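Beta-galactosidase (Trichoderma reesei, PDB 3OG2) probably hydrolyses terminal non-reducing beta-D-galactose residues from beta-D-galactosides, as a family 35 glycoside hydrolase. Local coordinates at residues G707-R718 with I819-E830. Residues are numbered along the deposited sequence; the frame is centred on the assembly and turned at random.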
ATOM      1  N   GLY A 707      -6.313 -28.481  -8.103  1.00  8.59           N
ATOM      2  CA  GLY A 707      -5.129 -27.668  -8.383  1.00  9.06           C
ATOM      3  C   GLY A 707      -5.391 -26.335  -9.032  1.00  8.61           C
ATOM      4  O   GLY A 707      -4.398 -25.689  -9.474  1.00  8.57           O
ATOM      5  N   PHE A 708      -6.653 -25.896  -9.122  1.00  7.49           N
ATOM      6  CA  PHE A 708      -7.011 -24.659  -9.793  1.00  7.26           C
ATOM      7  C   PHE A 708      -7.382 -23.610  -8.740  1.00  7.87           C
ATOM      8  O   PHE A 708      -8.461 -23.755  -8.141  1.00  9.58           O
ATOM      9  CB  PHE A 708      -8.188 -24.878 -10.760  1.00  7.40           C
ATOM     10  CG  PHE A 708      -7.846 -25.917 -11.825  1.00  7.01           C
ATOM     11  CD1 PHE A 708      -6.810 -25.704 -12.722  1.00  6.93           C
ATOM     12  CD2 PHE A 708      -8.613 -27.081 -11.887  1.00  7.62           C
ATOM     13  CE1 PHE A 708      -6.556 -26.654 -13.687  1.00  7.97           C
ATOM     14  CE2 PHE A 708      -8.350 -28.059 -12.813  1.00  8.63           C
ATOM     15  CZ  PHE A 708      -7.304 -27.820 -13.720  1.00  9.23           C
ATOM     16  N   HIS A 709      -6.543 -22.602  -8.573  1.00  8.45           N
ATOM     17  CA  HIS A 709      -6.719 -21.651  -7.467  1.00  8.45           C
ATOM     18  C   HIS A 709      -6.984 -20.227  -7.917  1.00  8.41           C
ATOM     19  O   HIS A 709      -7.189 -19.362  -7.041  1.00 10.15           O
ATOM     20  CB  HIS A 709      -5.422 -21.618  -6.584  1.00  8.82           C
ATOM     21  CG  HIS A 709      -5.047 -23.022  -6.205  1.00  7.84           C
ATOM     22  ND1 HIS A 709      -5.953 -23.892  -5.586  1.00  8.31           N
ATOM     23  CD2 HIS A 709      -3.890 -23.683  -6.468  1.00  8.69           C
ATOM     24  CE1 HIS A 709      -5.305 -25.055  -5.438  1.00  7.60           C
ATOM     25  NE2 HIS A 709      -4.069 -24.951  -5.947  1.00  8.29           N
ATOM     26  N   ALA A 710      -6.925 -19.964  -9.209  1.00  8.39           N
ATOM     27  CA  ALA A 710      -6.852 -18.600  -9.716  1.00  8.79           C
ATOM     28  C   ALA A 710      -7.865 -18.386 -10.865  1.00  8.48           C
ATOM     29  O   ALA A 710      -7.930 -19.154 -11.830  1.00  9.66           O
ATOM     30  CB  ALA A 710      -5.467 -18.312 -10.292  1.00 11.52           C
ATOM     31  N   GLY A 711      -8.566 -17.261 -10.812  1.00  8.68           N
ATOM     32  CA  GLY A 711      -9.365 -16.824 -11.951  1.00  9.38           C
ATOM     33  C   GLY A 711     -10.535 -17.717 -12.272  1.00  8.49           C
ATOM     34  O   GLY A 711     -11.084 -18.483 -11.450  1.00  9.59           O
ATOM     35  N   THR A 712     -10.975 -17.598 -13.547  1.00  8.43           N
ATOM     36  CA  THR A 712     -12.237 -18.186 -13.916  1.00  8.63           C
ATOM     37  C   THR A 712     -12.111 -19.707 -14.076  1.00  7.58           C
ATOM     38  O   THR A 712     -11.140 -20.223 -14.627  1.00  9.07           O
ATOM     39  CB  THR A 712     -12.669 -17.574 -15.283  1.00  9.62           C
ATOM     40  OG1 THR A 712     -12.558 -16.162 -15.227  1.00 10.46           O
ATOM     41  CG2 THR A 712     -14.098 -17.963 -15.670  1.00  9.94           C
ATOM     42  N   LEU A 713     -13.128 -20.431 -13.611  1.00  8.15           N
ATOM     43  CA  LEU A 713     -13.228 -21.874 -13.766  1.00  7.31           C
ATOM     44  C   LEU A 713     -14.321 -22.240 -14.764  1.00  7.51           C
ATOM     45  O   LEU A 713     -15.315 -21.504 -14.908  1.00  9.20           O
ATOM     46  CB  LEU A 713     -13.618 -22.489 -12.408  1.00  8.23           C
ATOM     47  CG  LEU A 713     -12.672 -22.213 -11.242  1.00  8.66           C
ATOM     48  CD1 LEU A 713     -13.236 -22.881  -9.983  1.00 10.81           C
ATOM     49  CD2 LEU A 713     -11.258 -22.697 -11.570  1.00 12.14           C
ATOM     50  N   LEU A 714     -14.153 -23.380 -15.427  1.00  7.03           N
ATOM     51  CA  LEU A 714     -15.181 -23.920 -16.294  1.00  6.93           C
ATOM     52  C   LEU A 714     -15.458 -25.370 -15.920  1.00  6.77           C
ATOM     53  O   LEU A 714     -14.536 -26.103 -15.589  1.00  7.89           O
ATOM     54  CB  LEU A 714     -14.863 -23.842 -17.777  1.00  7.80           C
ATOM     55  CG  LEU A 714     -14.873 -22.442 -18.395  1.00  9.49           C
ATOM     56  CD1 LEU A 714     -13.553 -21.746 -18.189  1.00 13.33           C
ATOM     57  CD2 LEU A 714     -15.211 -22.535 -19.896  1.00 11.58           C
ATOM     58  N   PHE A 715     -16.718 -25.742 -16.022  1.00  7.64           N
ATOM     59  CA  PHE A 715     -17.150 -27.105 -15.764  1.00  6.89           C
ATOM     60  C   PHE A 715     -17.962 -27.598 -16.944  1.00  7.09           C
ATOM     61  O   PHE A 715     -18.733 -26.821 -17.520  1.00  9.16           O
ATOM     62  CB  PHE A 715     -18.053 -27.198 -14.530  1.00  8.47           C
ATOM     63  CG  PHE A 715     -17.340 -26.709 -13.282  1.00  7.93           C
ATOM     64  CD1 PHE A 715     -17.260 -25.338 -12.970  1.00  8.87           C
ATOM     65  CD2 PHE A 715     -16.727 -27.618 -12.452  1.00  9.15           C
ATOM     66  CE1 PHE A 715     -16.514 -24.942 -11.866  1.00 10.14           C
ATOM     67  CE2 PHE A 715     -16.010 -27.275 -11.308  1.00  8.69           C
ATOM     68  CZ  PHE A 715     -15.920 -25.922 -11.054  1.00 10.69           C
ATOM     69  N   ARG A 716     -17.810 -28.865 -17.288  1.00  7.02           N
ATOM     70  CA  ARG A 716     -18.618 -29.452 -18.383  1.00  8.00           C
ATOM     71  C   ARG A 716     -19.283 -30.708 -17.826  1.00  8.01           C
ATOM     72  O   ARG A 716     -18.573 -31.623 -17.367  1.00  8.96           O
ATOM     73  CB  ARG A 716     -17.741 -29.795 -19.600  1.00  8.12           C
ATOM     74  CG  ARG A 716     -17.342 -28.484 -20.275  1.00 10.30           C
ATOM     75  CD  ARG A 716     -16.426 -28.702 -21.410  1.00  9.98           C
ATOM     76  NE  ARG A 716     -16.855 -29.566 -22.493  1.00  9.67           N
ATOM     77  CZ  ARG A 716     -17.635 -29.184 -23.495  1.00  9.96           C
ATOM     78  NH1 ARG A 716     -18.174 -27.951 -23.471  1.00 10.61           N
ATOM     79  NH2 ARG A 716     -17.927 -29.967 -24.530  1.00 12.12           N
ATOM     80  N   GLY A 717     -20.601 -30.678 -17.800  1.00  8.30           N
ATOM     81  CA  GLY A 717     -21.351 -31.777 -17.245  1.00  9.23           C
ATOM     82  C   GLY A 717     -22.154 -32.520 -18.306  1.00  8.88           C
ATOM     83  O   GLY A 717     -23.025 -31.915 -18.970  1.00 10.31           O
ATOM     84  N   ARG A 718     -21.879 -33.813 -18.476  1.00  8.59           N
ATOM     85  CA  ARG A 718     -22.589 -34.636 -19.446  1.00  9.28           C
ATOM     86  C   ARG A 718     -23.772 -35.353 -18.789  1.00  8.90           C
ATOM     87  O   ARG A 718     -23.596 -35.950 -17.703  1.00  9.80           O
ATOM     88  CB  ARG A 718     -21.661 -35.714 -19.990  1.00 11.13           C
ATOM     89  CG  ARG A 718     -20.723 -35.233 -21.073  1.00 12.19           C
ATOM     90  CD  ARG A 718     -19.635 -36.261 -21.314  1.00 12.95           C
ATOM     91  NE  ARG A 718     -18.810 -36.025 -22.491  1.00 15.80           N
ATOM     92  CZ  ARG A 718     -17.875 -35.107 -22.610  1.00 15.92           C
ATOM     93  NH1 ARG A 718     -17.609 -34.265 -21.589  1.00 12.74           N
ATOM     94  NH2 ARG A 718     -17.181 -35.002 -23.753  1.00 15.06           N
ATOM     95  N   ILE A 819     -25.065 -36.607 -13.688  1.00 10.30           N
ATOM     96  CA  ILE A 819     -24.175 -35.778 -14.507  1.00  9.43           C
ATOM     97  C   ILE A 819     -22.753 -36.219 -14.203  1.00 10.00           C
ATOM     98  O   ILE A 819     -22.399 -36.368 -13.019  1.00 11.72           O
ATOM     99  CB  ILE A 819     -24.317 -34.286 -14.200  1.00  9.84           C
ATOM    100  CG1 ILE A 819     -25.800 -33.836 -14.347  1.00 11.45           C
ATOM    101  CG2 ILE A 819     -23.363 -33.503 -15.072  1.00  9.93           C
ATOM    102  CD1 ILE A 819     -25.984 -32.364 -13.986  1.00 12.30           C
ATOM    103  N   SER A 820     -21.976 -36.433 -15.259  1.00  9.74           N
ATOM    104  CA  SER A 820     -20.528 -36.689 -15.126  1.00 10.65           C
ATOM    105  C   SER A 820     -19.794 -35.444 -15.578  1.00  8.06           C
ATOM    106  O   SER A 820     -20.219 -34.789 -16.540  1.00 11.21           O
ATOM    107  CB  SER A 820     -20.072 -37.926 -15.906  1.00 14.03           C
ATOM    108  OG  SER A 820     -20.128 -37.683 -17.282  1.00 21.94           O
ATOM    109  N   TRP A 821     -18.676 -35.131 -14.880  1.00  8.08           N
ATOM    110  CA  TRP A 821     -18.099 -33.805 -15.000  1.00  8.33           C
ATOM    111  C   TRP A 821     -16.645 -33.784 -15.409  1.00  7.20           C
ATOM    112  O   TRP A 821     -15.853 -34.660 -15.024  1.00  9.08           O
ATOM    113  CB  TRP A 821     -18.182 -33.133 -13.636  1.00  8.15           C
ATOM    114  CG  TRP A 821     -19.569 -32.862 -13.139  1.00  8.49           C
ATOM    115  CD1 TRP A 821     -20.306 -33.696 -12.309  1.00  8.75           C
ATOM    116  CD2 TRP A 821     -20.369 -31.709 -13.408  1.00  8.84           C
ATOM    117  NE1 TRP A 821     -21.528 -33.109 -12.054  1.00 10.38           N
ATOM    118  CE2 TRP A 821     -21.604 -31.902 -12.705  1.00 11.12           C
ATOM    119  CE3 TRP A 821     -20.165 -30.536 -14.175  1.00 10.29           C
ATOM    120  CZ2 TRP A 821     -22.629 -30.964 -12.738  1.00 10.52           C
ATOM    121  CZ3 TRP A 821     -21.214 -29.576 -14.209  1.00 10.11           C
ATOM    122  CH2 TRP A 821     -22.418 -29.827 -13.490  1.00 10.61           C
ATOM    123  N   LYS A 822     -16.259 -32.720 -16.092  1.00  7.72           N
ATOM    124  CA  LYS A 822     -14.870 -32.339 -16.325  1.00  7.98           C
ATOM    125  C   LYS A 822     -14.753 -30.865 -15.890  1.00  6.86           C
ATOM    126  O   LYS A 822     -15.774 -30.145 -15.771  1.00  7.34           O
ATOM    127  CB  LYS A 822     -14.491 -32.437 -17.801  1.00  8.13           C
ATOM    128  CG  LYS A 822     -14.735 -33.848 -18.329  1.00  8.84           C
ATOM    129  CD  LYS A 822     -14.099 -33.996 -19.702  1.00 10.31           C
ATOM    130  CE  LYS A 822     -14.432 -35.376 -20.298  1.00 10.33           C
ATOM    131  NZ  LYS A 822     -13.638 -35.576 -21.554  1.00 10.76           N
ATOM    132  N   LEU A 823     -13.510 -30.436 -15.604  1.00  6.91           N
ATOM    133  CA  LEU A 823     -13.346 -29.028 -15.181  1.00  7.04           C
ATOM    134  C   LEU A 823     -11.997 -28.527 -15.622  1.00  6.98           C
ATOM    135  O   LEU A 823     -11.074 -29.298 -15.892  1.00  8.13           O
ATOM    136  CB  LEU A 823     -13.537 -28.849 -13.670  1.00  7.42           C
ATOM    137  CG  LEU A 823     -12.276 -29.076 -12.789  1.00  8.40           C
ATOM    138  CD1 LEU A 823     -12.564 -28.569 -11.381  1.00 10.85           C
ATOM    139  CD2 LEU A 823     -11.790 -30.530 -12.772  1.00 10.84           C
ATOM    140  N   THR A 824     -11.874 -27.195 -15.657  1.00  7.40           N
ATOM    141  CA  THR A 824     -10.554 -26.593 -15.768  1.00  7.72           C
ATOM    142  C   THR A 824     -10.535 -25.217 -15.086  1.00  6.79           C
ATOM    143  O   THR A 824     -11.519 -24.487 -15.095  1.00  8.26           O
ATOM    144  CB  THR A 824     -10.112 -26.423 -17.228  1.00  8.21           C
ATOM    145  OG1 THR A 824      -8.715 -26.097 -17.242  1.00  9.15           O
ATOM    146  CG2 THR A 824     -10.906 -25.330 -17.969  1.00  9.95           C
ATOM    147  N   GLY A 825      -9.336 -24.916 -14.580  1.00  7.04           N
ATOM    148  CA  GLY A 825      -8.920 -23.552 -14.315  1.00  7.52           C
ATOM    149  C   GLY A 825      -7.700 -23.271 -15.229  1.00  7.78           C
ATOM    150  O   GLY A 825      -7.668 -23.717 -16.381  1.00  7.83           O
ATOM    151  N   ASN A 826      -6.716 -22.531 -14.703  1.00  7.54           N
ATOM    152  CA  ASN A 826      -5.543 -22.191 -15.518  1.00  7.49           C
ATOM    153  C   ASN A 826      -4.894 -23.488 -16.010  1.00  7.24           C
ATOM    154  O   ASN A 826      -4.837 -24.497 -15.271  1.00  8.08           O
ATOM    155  CB  ASN A 826      -4.541 -21.398 -14.672  1.00  7.33           C
ATOM    156  CG  ASN A 826      -3.870 -22.218 -13.569  1.00  7.46           C
ATOM    157  OD1 ASN A 826      -4.518 -22.504 -12.533  1.00  9.07           O
ATOM    158  ND2 ASN A 826      -2.617 -22.603 -13.771  1.00  8.34           N
ATOM    159  N   LEU A 827      -4.403 -23.445 -17.230  1.00  8.16           N
ATOM    160  CA  LEU A 827      -3.825 -24.649 -17.812  1.00  7.66           C
ATOM    161  C   LEU A 827      -2.694 -25.179 -16.931  1.00  8.95           C
ATOM    162  O   LEU A 827      -1.741 -24.445 -16.633  1.00  9.11           O
ATOM    163  CB  LEU A 827      -3.287 -24.333 -19.209  1.00  8.23           C
ATOM    164  CG  LEU A 827      -2.724 -25.564 -19.958  1.00  8.55           C
ATOM    165  CD1 LEU A 827      -3.834 -26.526 -20.292  1.00 12.86           C
ATOM    166  CD2 LEU A 827      -2.038 -25.090 -21.260  1.00  9.68           C
ATOM    167  N   GLY A 828      -2.775 -26.478 -16.587  1.00  8.76           N
ATOM    168  CA  GLY A 828      -1.711 -27.069 -15.790  1.00 10.01           C
ATOM    169  C   GLY A 828      -1.986 -27.032 -14.303  1.00  8.30           C
ATOM    170  O   GLY A 828      -1.327 -27.733 -13.542  1.00 10.10           O
ATOM    171  N   GLY A 829      -2.927 -26.152 -13.864  1.00  8.52           N
ATOM    172  CA  GLY A 829      -3.169 -26.007 -12.431  1.00  9.22           C
ATOM    173  C   GLY A 829      -1.908 -25.600 -11.687  1.00  8.43           C
ATOM    174  O   GLY A 829      -1.316 -24.537 -11.997  1.00  9.27           O
ATOM    175  N   GLU A 830      -1.470 -26.386 -10.689  1.00  8.59           N
ATOM    176  CA  GLU A 830      -0.269 -26.067  -9.928  1.00  8.35           C
ATOM    177  C   GLU A 830       0.971 -26.246 -10.779  1.00  8.95           C
ATOM    178  O   GLU A 830       2.002 -25.650 -10.397  1.00 10.27           O
ATOM    179  CB  GLU A 830      -0.173 -26.947  -8.658  1.00  9.15           C
ATOM    180  CG  GLU A 830      -1.305 -26.506  -7.707  1.00  9.41           C
ATOM    181  CD  GLU A 830      -1.686 -27.512  -6.665  1.00  9.77           C
ATOM    182  OE1 GLU A 830      -1.079 -28.603  -6.517  1.00 12.15           O
ATOM    183  OE2 GLU A 830      -2.657 -27.220  -5.933  1.00 10.11           O
TER
HETATM  184  O   HOH W   1      -3.958 -22.977  -9.929  1.00  8.75           O
HETATM  185  O   HOH W   2      -7.059 -21.752 -11.877  1.00  9.17           O
HETATM  186  O   HOH W   3     -18.356 -34.142 -18.843  1.00 13.42           O
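Phe708 has CG anti to its own carbonyl carbon (chi1 -59°), a torsion that brings the ring against the backbone at Thr824 and Gly825, just before the turn, while Trp821, with the same choice at chi1 -65°, lays its indole against Gly717. Over one face of the Phe708 ring sits Gly825 N, 3.2 Å from CD1, with Thr824 CA making a CH-pi contact beside it; Asn826 O meets the ring edge at CE1, and CE2 reaches Leu823 CG. With the ring of Phe708 cut back to an alanine, the backbone of Thr824 and Gly825 would probably lose its support and the turn from Asn826 to Gly829 could shift. Farther along, Gly717 CA lies over the six-membered ring of Trp821, 3.9 Å from its centroid; a CB on Gly717 would clash with CZ3 and with Ile819 CG2. Phe715 and Leu823 lie side by side on the same face of the sheet, CD2 to CB 3.6 Å. Between these packings runs an antiparallel ladder, six backbone bonds joining Leu714, Arg716 and Arg718 to Thr824, Lys822 and Ser820, which pairs 820-824 with strand 713-720 of an all-beta domain, while Trp821 and Leu823 bond on to Ala683 and Pro681. Beyond the strands, His709 NE2 donates in its ring plane to the anti lone pair of Glu830 OE2 at 2.7 Å, and Arg134 forms a salt bridge to the same oxygen. Two waters donate to Asn826 OD1, tying it to Gly707, His709 and Ala710, while its ND2 also bonds Gly829 O, bracing the type II turn. On the face that also carries Arg716, Arg718 NH1 comes within 4.2 Å of Lys822 NZ, yet Asp677 bridges all three. The chemistry thus divides: a shared carboxylate probably offsets the clustered positive charge at the strands, and water and carboxylate bonds pin the loops.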